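Local coordinates for protein (auracyanin) (Chloroflexus aurantiacus, PDB 1QHQ), which probably serves as a soluble blue copper electron acceptor for the membrane-bound alternative complex III, at residues Phe47-Gln50 and Gln56-Trp59. Residues are numbered along the deposited sequence; the frame is centred on the assembly and turned at random.
With CU (copper (II) ion), chain B.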
loop_
_atom_site.group_PDB
_atom_site.type_symbol
_atom_site.label_atom_id
_atom_site.label_comp_id
_atom_site.label_asym_id
_atom_site.label_seq_id
_atom_site.Cartn_x
_atom_site.Cartn_y
_atom_site.Cartn_z
ATOM N N PHE A 47 -0.285 -2.543 8.396
ATOM C CA PHE A 47 -0.103 -3.771 7.556
ATOM C C PHE A 47 0.774 -4.768 8.329
ATOM O O PHE A 47 1.890 -4.449 8.744
ATOM C CB PHE A 47 0.625 -3.337 6.283
ATOM C CG PHE A 47 0.854 -4.467 5.291
ATOM C CD1 PHE A 47 -0.077 -5.469 5.197
ATOM C CD2 PHE A 47 1.989 -4.488 4.529
ATOM C CE1 PHE A 47 0.139 -6.560 4.332
ATOM C CE2 PHE A 47 2.184 -5.553 3.644
ATOM C CZ PHE A 47 1.258 -6.549 3.533
ATOM N N VAL A 48 0.150 -5.883 8.686
ATOM C CA VAL A 48 0.861 -6.956 9.396
ATOM C C VAL A 48 1.224 -8.066 8.389
ATOM O O VAL A 48 0.356 -8.607 7.721
ATOM C CB VAL A 48 -0.078 -7.564 10.463
ATOM C CG1 VAL A 48 0.673 -8.596 11.286
ATOM C CG2 VAL A 48 -0.602 -6.431 11.375
ATOM N N ASN A 49 2.528 -8.190 8.132
ATOM C CA ASN A 49 3.003 -9.192 7.166
ATOM C C ASN A 49 3.376 -10.502 7.869
ATOM O O ASN A 49 4.580 -10.681 8.144
ATOM C CB ASN A 49 4.198 -8.667 6.382
ATOM C CG ASN A 49 4.627 -9.731 5.279
ATOM O OD1 ASN A 49 3.855 -10.602 5.059
ATOM N ND2 ASN A 49 5.791 -9.494 4.764
ATOM N N GLN A 50 2.430 -11.346 8.182
ATOM C CA GLN A 50 2.746 -12.698 8.690
ATOM C C GLN A 50 2.384 -13.703 7.573
ATOM O O GLN A 50 1.275 -13.725 7.082
ATOM C CB GLN A 50 1.913 -13.006 9.922
ATOM C CG GLN A 50 2.433 -12.260 11.166
ATOM C CD GLN A 50 1.462 -12.390 12.321
ATOM O OE1 GLN A 50 0.607 -13.282 12.342
ATOM N NE2 GLN A 50 1.588 -11.486 13.288
ATOM N N GLN A 56 8.622 -10.899 1.571
ATOM C CA GLN A 56 8.399 -9.486 1.807
ATOM C C GLN A 56 7.160 -8.945 1.106
ATOM O O GLN A 56 6.817 -9.373 0.022
ATOM C CB GLN A 56 9.606 -8.689 1.315
ATOM C CG GLN A 56 10.853 -8.967 2.163
ATOM C CD GLN A 56 12.103 -8.533 1.413
ATOM O OE1 GLN A 56 12.443 -9.175 0.394
ATOM N NE2 GLN A 56 12.731 -7.479 1.836
ATOM N N HIS A 57 6.573 -7.890 1.719
ATOM C CA HIS A 57 5.380 -7.271 1.160
ATOM C C HIS A 57 5.228 -5.827 1.700
ATOM O O HIS A 57 5.678 -5.505 2.780
ATOM C CB HIS A 57 4.116 -7.975 1.628
ATOM C CG HIS A 57 3.846 -9.374 1.182
ATOM N ND1 HIS A 57 3.732 -9.706 -0.159
ATOM C CD2 HIS A 57 3.499 -10.465 1.880
ATOM C CE1 HIS A 57 3.391 -10.976 -0.250
ATOM N NE2 HIS A 57 3.249 -11.479 0.968
ATOM N N ASN A 58 4.562 -5.030 0.849
ATOM C CA ASN A 58 4.217 -3.666 1.334
ATOM C C ASN A 58 2.760 -3.438 0.897
ATOM O O ASN A 58 2.099 -4.268 0.359
ATOM C CB ASN A 58 5.124 -2.594 0.885
ATOM C CG ASN A 58 5.098 -2.233 -0.572
ATOM O OD1 ASN A 58 4.457 -2.976 -1.337
ATOM N ND2 ASN A 58 5.750 -1.161 -0.981
ATOM N N TRP A 59 2.235 -2.285 1.351
ATOM C CA TRP A 59 0.882 -1.843 0.963
ATOM C C TRP A 59 1.030 -0.458 0.347
ATOM O O TRP A 59 1.612 0.466 0.986
ATOM C CB TRP A 59 -0.035 -1.821 2.158
ATOM C CG TRP A 59 -1.456 -1.389 1.864
ATOM C CD1 TRP A 59 -2.474 -2.229 1.547
ATOM C CD2 TRP A 59 -1.995 -0.065 1.890
ATOM N NE1 TRP A 59 -3.656 -1.494 1.373
ATOM C CE2 TRP A 59 -3.334 -0.169 1.546
ATOM C CE3 TRP A 59 -1.430 1.189 2.161
ATOM C CZ2 TRP A 59 -4.196 0.950 1.535
ATOM C CZ3 TRP A 59 -2.273 2.319 2.108
ATOM C CH2 TRP A 59 -3.613 2.178 1.766
HETATM CU CU CU B . 3.915 -8.513 -1.778
#
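Behind the type I copper site of this cupredoxin, F47 and N49 of segment 47-50 pack against segment 56-59, which carries the copper ligand H57. H57 binds copper through ND1 at 2.0 Å, with C122, H127 and M132 completing the site. Imidazole suits this place because one ring nitrogen takes the metal while its CD2 C-H edge faces the amide oxygen of N49: CD2 lies 3.2 Å from N49 OD1, near the ring plane, a close and probably electrostatically favourable approach, with the amide turned 55° from the ring. N49, its CG anti to the backbone N (chi1 -176°), reaches across to that edge. An asparagine fits because its amide has both a donor and an acceptor: ND2 donates hydrogen bonds to V55 O and L100 O, and OD1 accepts one from N51 ND2. F47 sets the edge of its flat apolar ring against the H57-N58 backbone, CE2 lying 3.6 Å from H57 O, which is near the ring plane, and 3.7 Å from H57 CB, while W59 CB covers one face. Replacing F47 with an alanine would probably open a gap beside the backbone of H57 and N58 and the CB of W59, leaving H57 CB less firmly backed. Apolar packing by F47 and a polar edge contact from N49, with no hydrogen bond between the two segments, thus probably limit how far the copper-bound imidazole can shift or turn.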